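Local structure of lipopolysaccharide core heptose(I) kinase WaaP (Pseudomonas aeruginosa, 6DFL) at residues Lys140-Gly152 with Gly218-Tyr231. The protein phosphorylates the first heptose of the lipopolysaccharide inner core with ATP and magnesium, and also acts as a protein-tyrosine kinase. Sequence-based numbering, arbitrary orientation.
With G9S (S-[2-({N-[(2S)-2-hydroxy-3,3-dimethyl-4-(phosphonooxy)butanoyl]-beta-alanyl}amino)ethyl] hexadecanethioate), chain C.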
loop_
_atom_site.group_PDB
_atom_site.type_symbol
_atom_site.label_atom_id
_atom_site.label_comp_id
_atom_site.label_asym_id
_atom_site.label_seq_id
_atom_site.Cartn_x
_atom_site.Cartn_y
_atom_site.Cartn_z
ATOM N N LYS A 140 -10.722 -7.801 0.101
ATOM C CA LYS A 140 -10.358 -6.571 0.784
ATOM C C LYS A 140 -9.101 -6.773 1.617
ATOM O O LYS A 140 -8.087 -6.096 1.417
ATOM C CB LYS A 140 -11.526 -6.111 1.650
ATOM C CG LYS A 140 -11.297 -4.815 2.373
ATOM C CD LYS A 140 -12.473 -4.553 3.272
ATOM C CE LYS A 140 -12.311 -3.254 4.003
ATOM N NZ LYS A 140 -13.314 -3.214 5.102
ATOM N N ARG A 141 -9.134 -7.744 2.531
ATOM C CA ARG A 141 -8.006 -7.943 3.437
ATOM C C ARG A 141 -6.733 -8.326 2.680
ATOM O O ARG A 141 -5.637 -7.869 3.020
ATOM C CB ARG A 141 -8.380 -8.984 4.486
ATOM C CG ARG A 141 -9.506 -8.516 5.418
ATOM C CD ARG A 141 -9.757 -9.549 6.520
ATOM N NE ARG A 141 -10.769 -10.536 6.161
ATOM C CZ ARG A 141 -12.024 -10.507 6.601
ATOM N NH1 ARG A 141 -12.433 -9.536 7.414
ATOM N NH2 ARG A 141 -12.867 -11.458 6.229
ATOM N N ALA A 142 -6.859 -9.112 1.616
ATOM C CA ALA A 142 -5.683 -9.427 0.815
ATOM C C ALA A 142 -5.052 -8.172 0.216
ATOM O O ALA A 142 -3.819 -8.071 0.152
ATOM C CB ALA A 142 -6.054 -10.415 -0.285
ATOM N N LEU A 143 -5.867 -7.201 -0.224
ATOM C CA LEU A 143 -5.309 -5.962 -0.764
ATOM C C LEU A 143 -4.677 -5.113 0.334
ATOM O O LEU A 143 -3.549 -4.636 0.185
ATOM C CB LEU A 143 -6.394 -5.179 -1.498
ATOM C CG LEU A 143 -6.763 -5.795 -2.837
ATOM C CD1 LEU A 143 -8.076 -5.248 -3.339
ATOM C CD2 LEU A 143 -5.672 -5.524 -3.839
ATOM N N VAL A 144 -5.389 -4.920 1.449
ATOM C CA VAL A 144 -4.796 -4.246 2.601
ATOM C C VAL A 144 -3.434 -4.852 2.922
ATOM O O VAL A 144 -2.449 -4.134 3.131
ATOM C CB VAL A 144 -5.735 -4.329 3.818
ATOM C CG1 VAL A 144 -4.994 -3.892 5.062
ATOM C CG2 VAL A 144 -6.983 -3.477 3.603
ATOM N N GLU A 145 -3.355 -6.187 2.958
ATOM C CA GLU A 145 -2.103 -6.816 3.365
ATOM C C GLU A 145 -1.058 -6.698 2.275
ATOM O O GLU A 145 0.125 -6.494 2.569
ATOM C CB GLU A 145 -2.327 -8.283 3.734
ATOM C CG GLU A 145 -3.261 -8.442 4.906
ATOM C CD GLU A 145 -3.337 -9.882 5.385
ATOM O OE1 GLU A 145 -2.461 -10.675 4.970
ATOM O OE2 GLU A 145 -4.265 -10.210 6.164
ATOM N N ALA A 146 -1.469 -6.832 1.014
ATOM C CA ALA A 146 -0.505 -6.708 -0.069
ATOM C C ALA A 146 0.150 -5.327 -0.078
ATOM O O ALA A 146 1.304 -5.189 -0.503
ATOM C CB ALA A 146 -1.184 -6.988 -1.406
ATOM N N VAL A 147 -0.539 -4.299 0.418
ATOM C CA VAL A 147 0.100 -2.988 0.430
ATOM C C VAL A 147 1.005 -2.876 1.638
ATOM O O VAL A 147 2.117 -2.341 1.554
ATOM C CB VAL A 147 -0.946 -1.857 0.395
ATOM C CG1 VAL A 147 -0.267 -0.508 0.452
ATOM C CG2 VAL A 147 -1.809 -1.993 -0.849
ATOM N N ALA A 148 0.527 -3.364 2.781
ATOM C CA ALA A 148 1.380 -3.493 3.957
ATOM C C ALA A 148 2.707 -4.163 3.610
ATOM O O ALA A 148 3.769 -3.679 4.000
ATOM C CB ALA A 148 0.639 -4.249 5.042
ATOM N N ARG A 149 2.682 -5.213 2.788
ATOM C CA ARG A 149 3.934 -5.882 2.446
ATOM C C ARG A 149 4.820 -5.016 1.570
ATOM O O ARG A 149 6.044 -4.976 1.751
ATOM C CB ARG A 149 3.665 -7.219 1.755
ATOM C CG ARG A 149 3.327 -8.348 2.720
ATOM C CD ARG A 149 3.278 -9.698 2.017
ATOM N NE ARG A 149 2.440 -9.697 0.811
ATOM C CZ ARG A 149 1.179 -10.126 0.770
ATOM N NH1 ARG A 149 0.600 -10.590 1.880
ATOM N NH2 ARG A 149 0.497 -10.089 -0.381
HETATM N N MSE A 150 4.231 -4.329 0.593
HETATM C CA MSE A 150 5.041 -3.593 -0.353
HETATM C C MSE A 150 5.677 -2.402 0.315
HETATM O O MSE A 150 6.869 -2.149 0.148
HETATM C CB MSE A 150 4.209 -3.166 -1.529
HETATM C CG MSE A 150 3.791 -4.307 -2.422
HETATM SE SE MSE A 150 2.867 -3.551 -3.967
HETATM C CE MSE A 150 4.319 -2.604 -4.832
ATOM N N VAL A 151 4.887 -1.690 1.115
ATOM C CA VAL A 151 5.389 -0.496 1.788
ATOM C C VAL A 151 6.461 -0.874 2.803
ATOM O O VAL A 151 7.577 -0.340 2.782
ATOM C CB VAL A 151 4.218 0.277 2.429
ATOM C CG1 VAL A 151 4.699 1.439 3.278
ATOM C CG2 VAL A 151 3.245 0.780 1.364
ATOM N N GLY A 152 6.143 -1.814 3.700
ATOM C CA GLY A 152 7.175 -2.413 4.533
ATOM C C GLY A 152 8.406 -2.818 3.753
ATOM O O GLY A 152 9.524 -2.454 4.119
ATOM N N GLY A 218 -14.059 2.431 4.092
ATOM C CA GLY A 218 -14.661 1.485 5.014
ATOM C C GLY A 218 -13.681 0.526 5.662
ATOM O O GLY A 218 -13.994 -0.659 5.832
ATOM N N LEU A 219 -12.498 1.002 6.026
ATOM C CA LEU A 219 -11.573 0.169 6.781
ATOM C C LEU A 219 -12.057 0.085 8.216
ATOM O O LEU A 219 -12.145 1.107 8.909
ATOM C CB LEU A 219 -10.155 0.729 6.732
ATOM C CG LEU A 219 -9.492 0.855 5.353
ATOM C CD1 LEU A 219 -8.094 1.414 5.445
ATOM C CD2 LEU A 219 -9.482 -0.442 4.595
ATOM N N THR A 220 -12.347 -1.139 8.671
ATOM C CA THR A 220 -12.641 -1.354 10.075
ATOM C C THR A 220 -11.392 -1.070 10.895
ATOM O O THR A 220 -10.287 -0.941 10.362
ATOM C CB THR A 220 -13.118 -2.787 10.318
ATOM O OG1 THR A 220 -11.983 -3.672 10.386
ATOM C CG2 THR A 220 -14.060 -3.227 9.193
ATOM N N ARG A 221 -11.572 -0.964 12.216
ATOM C CA ARG A 221 -10.404 -0.874 13.079
ATOM C C ARG A 221 -9.502 -2.069 12.867
ATOM O O ARG A 221 -8.279 -1.955 12.985
ATOM C CB ARG A 221 -10.810 -0.791 14.546
ATOM C CG ARG A 221 -11.484 0.490 14.938
ATOM C CD ARG A 221 -12.135 0.314 16.274
ATOM N NE ARG A 221 -13.367 1.079 16.392
ATOM C CZ ARG A 221 -14.447 0.656 17.042
ATOM N NH1 ARG A 221 -14.454 -0.539 17.625
ATOM N NH2 ARG A 221 -15.527 1.425 17.100
ATOM N N ARG A 222 -10.082 -3.211 12.512
ATOM C CA ARG A 222 -9.283 -4.419 12.400
ATOM C C ARG A 222 -8.564 -4.494 11.064
ATOM O O ARG A 222 -7.451 -5.030 10.993
ATOM C CB ARG A 222 -10.168 -5.643 12.640
ATOM C CG ARG A 222 -10.378 -5.896 14.120
ATOM C CD ARG A 222 -11.726 -6.500 14.439
ATOM N NE ARG A 222 -12.743 -5.460 14.510
ATOM C CZ ARG A 222 -13.714 -5.301 13.627
ATOM N NH1 ARG A 222 -14.571 -4.311 13.794
ATOM N NH2 ARG A 222 -13.831 -6.130 12.596
ATOM N N ASP A 223 -9.161 -3.958 9.998
ATOM C CA ASP A 223 -8.407 -3.827 8.758
ATOM C C ASP A 223 -7.169 -2.968 8.959
ATOM O O ASP A 223 -6.158 -3.172 8.289
ATOM C CB ASP A 223 -9.286 -3.245 7.653
ATOM C CG ASP A 223 -10.545 -4.056 7.414
ATOM O OD1 ASP A 223 -10.504 -5.313 7.528
ATOM O OD2 ASP A 223 -11.585 -3.423 7.100
ATOM N N LYS A 224 -7.209 -2.026 9.893
ATOM C CA LYS A 224 -6.031 -1.199 10.123
ATOM C C LYS A 224 -4.986 -1.930 10.966
ATOM O O LYS A 224 -3.782 -1.812 10.697
ATOM C CB LYS A 224 -6.438 0.132 10.776
ATOM C CG LYS A 224 -7.382 1.005 9.929
ATOM C CD LYS A 224 -7.928 2.172 10.740
ATOM C CE LYS A 224 -9.203 2.718 10.123
ATOM N NZ LYS A 224 -9.662 3.946 10.837
ATOM N N LEU A 225 -5.419 -2.683 11.990
ATOM C CA LEU A 225 -4.484 -3.530 12.742
ATOM C C LEU A 225 -3.868 -4.595 11.845
ATOM O O LEU A 225 -2.657 -4.830 11.897
ATOM C CB LEU A 225 -5.183 -4.179 13.940
ATOM C CG LEU A 225 -5.842 -3.242 14.952
ATOM C CD1 LEU A 225 -6.722 -4.006 15.918
ATOM C CD2 LEU A 225 -4.783 -2.456 15.678
ATOM N N ARG A 226 -4.684 -5.261 11.022
ATOM C CA ARG A 226 -4.126 -6.142 10.003
ATOM C C ARG A 226 -3.031 -5.432 9.224
ATOM O O ARG A 226 -1.947 -5.983 9.020
ATOM C CB ARG A 226 -5.223 -6.612 9.046
ATOM C CG ARG A 226 -5.880 -7.918 9.401
ATOM C CD ARG A 226 -7.175 -8.176 8.658
ATOM N NE ARG A 226 -8.098 -8.984 9.454
ATOM C CZ ARG A 226 -9.234 -8.540 9.998
ATOM N NH1 ARG A 226 -9.634 -7.282 9.813
ATOM N NH2 ARG A 226 -9.990 -9.362 10.722
ATOM N N PHE A 227 -3.287 -4.191 8.792
ATOM C CA PHE A 227 -2.260 -3.470 8.058
ATOM C C PHE A 227 -0.997 -3.321 8.891
ATOM O O PHE A 227 0.107 -3.549 8.393
ATOM C CB PHE A 227 -2.744 -2.082 7.614
ATOM C CG PHE A 227 -1.718 -1.354 6.817
ATOM C CD1 PHE A 227 -1.703 -1.460 5.439
ATOM C CD2 PHE A 227 -0.704 -0.660 7.434
ATOM C CE1 PHE A 227 -0.719 -0.847 4.693
ATOM C CE2 PHE A 227 0.278 -0.037 6.683
ATOM C CZ PHE A 227 0.266 -0.135 5.315
ATOM N N LEU A 228 -1.137 -2.851 10.133
ATOM C CA LEU A 228 0.035 -2.538 10.951
ATOM C C LEU A 228 0.883 -3.781 11.214
ATOM O O LEU A 228 2.120 -3.730 11.121
ATOM C CB LEU A 228 -0.411 -1.914 12.267
ATOM C CG LEU A 228 -1.041 -0.515 12.159
ATOM C CD1 LEU A 228 -1.805 -0.171 13.440
ATOM C CD2 LEU A 228 0.040 0.511 11.885
ATOM N N ARG A 229 0.227 -4.898 11.541
ATOM C CA ARG A 229 0.937 -6.152 11.781
ATOM C C ARG A 229 1.743 -6.554 10.556
ATOM O O ARG A 229 2.950 -6.809 10.648
ATOM C CB ARG A 229 -0.058 -7.255 12.165
ATOM C CG ARG A 229 0.579 -8.630 12.307
ATOM C CD ARG A 229 -0.297 -9.576 13.157
ATOM N NE ARG A 229 -1.499 -10.049 12.464
ATOM C CZ ARG A 229 -2.662 -10.290 13.070
ATOM N NH1 ARG A 229 -2.793 -10.087 14.376
ATOM N NH2 ARG A 229 -3.703 -10.724 12.376
ATOM N N THR A 230 1.095 -6.609 9.391
ATOM C CA THR A 230 1.825 -6.998 8.192
ATOM C C THR A 230 2.891 -5.970 7.852
ATOM O O THR A 230 3.986 -6.326 7.397
ATOM C CB THR A 230 0.858 -7.164 7.038
ATOM O OG1 THR A 230 -0.189 -8.042 7.441
ATOM C CG2 THR A 230 1.537 -7.743 5.818
ATOM N N TYR A 231 2.608 -4.689 8.105
ATOM C CA TYR A 231 3.580 -3.654 7.759
ATOM C C TYR A 231 4.850 -3.794 8.598
ATOM O O TYR A 231 5.964 -3.830 8.060
ATOM C CB TYR A 231 2.985 -2.248 7.919
ATOM C CG TYR A 231 4.084 -1.223 7.800
ATOM C CD1 TYR A 231 4.719 -0.991 6.566
ATOM C CD2 TYR A 231 4.529 -0.519 8.911
ATOM C CE1 TYR A 231 5.751 -0.116 6.461
ATOM C CE2 TYR A 231 5.565 0.383 8.802
ATOM C CZ TYR A 231 6.167 0.574 7.573
ATOM O OH TYR A 231 7.199 1.459 7.455
HETATM C C1 G9S C . -6.239 0.766 16.397
HETATM C C2 G9S C . -8.477 0.623 17.546
HETATM C C3 G9S C . -9.511 1.239 18.476
HETATM C C4 G9S C . -9.048 1.501 19.897
HETATM C C5 G9S C . -6.765 0.998 21.101
HETATM C C6 G9S C . -7.294 -1.486 21.889
HETATM C C7 G9S C . -7.829 -2.166 23.126
HETATM C C8 G9S C . -8.147 -1.867 20.708
HETATM C C10 G9S C . -4.570 3.054 14.340
HETATM C C11 G9S C . -4.119 4.401 13.849
HETATM C C12 G9S C . -3.837 4.478 12.367
HETATM C C13 G9S C . -4.173 3.230 11.570
HETATM C C14 G9S C . -2.993 2.516 10.897
HETATM C C15 G9S C . -2.788 2.769 9.412
HETATM C C16 G9S C . -3.704 2.061 8.442
HETATM N N2 G9S C . -7.234 1.329 17.274
HETATM C C19 G9S C . -6.429 1.013 14.922
HETATM C C20 G9S C . -5.886 -1.956 21.682
HETATM C C21 G9S C . -3.184 1.777 7.036
HETATM C C22 G9S C . -4.278 1.606 5.986
HETATM C C23 G9S C . -3.912 1.728 4.536
HETATM C C24 G9S C . -4.184 0.508 3.682
HETATM C C25 G9S C . -4.071 0.606 2.165
HETATM C C26 G9S C . -4.827 -0.429 1.326
HETATM C C27 G9S C . -6.248 -0.088 0.918
HETATM C C28 G9S C . -6.871 -0.987 -0.108
HETATM C C29 G9S C . -7.266 -0.380 -1.417
HETATM C C30 G9S C . -7.337 0.052 22.165
HETATM N N3 G9S C . -7.582 1.660 20.073
HETATM O O2 G9S C . -8.687 -0.474 17.040
HETATM O O3 G9S C . -3.792 2.261 14.857
HETATM O O4 G9S C . -5.559 1.229 21.111
HETATM O O5 G9S C . -8.590 0.489 22.552
HETATM O O6 G9S C . -7.583 -1.519 24.335
HETATM O O8 G9S C . -7.583 -1.471 26.861
HETATM O O9 G9S C . -5.923 -2.922 25.660
HETATM P P1 G9S C . -7.322 -2.341 25.649
HETATM S S1 G9S C . -6.311 2.723 14.418
#
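Ala148 and the palmitoyl chain of G9S sandwich the Phe227 ring: Ala148 CB sits over one face, 3.9 Å from the ring centroid in a CH-pi contact, and G9S C21 lies over the other, 3.5 Å from Phe227 CG. With chi1 at -178°, CG trans to the main-chain nitrogen, the Phe227 side chain swings in between helix 137-156 and the acyl chain. The Tyr231 ring turns its edge to the backbone of Gly152, with Tyr231 CE1 3.3 Å from Gly152 N, while its hydroxyl hydrogen-bonds His155. Arg141 CD covers one face of the Arg226 guanidinium, 3.4 Å from Arg226 NE. In the helical lobe of this kinase-like fold, segments 140-152 and 221-231 run roughly parallel with a crossing angle of -32°, and the acyl chain follows their flank, against Leu219, Phe227 and Val147, and passes Lys224 and Leu228. Thr230 CB closes on Ala148 CB at 3.5 Å, where the small alanine lets the backbones come near. At the other end, Thr220 and Asp223 form a capping box. Lys140 NZ forms a salt bridge to Asp223 OD2 (2.7 Å), syn but 34° out of the carboxylate plane; Thr220 N donates to this oxygen from the opposite face, while Asp223 OD1 salt-bridges Arg226 NH1. The extended lysine also delivers NZ to Gly218 O (2.7 Å). Lys140 and Arg226 make further salt bridges to acidic side chains of a second, different protein in the assembly, which probably offset the positive charge gathered here.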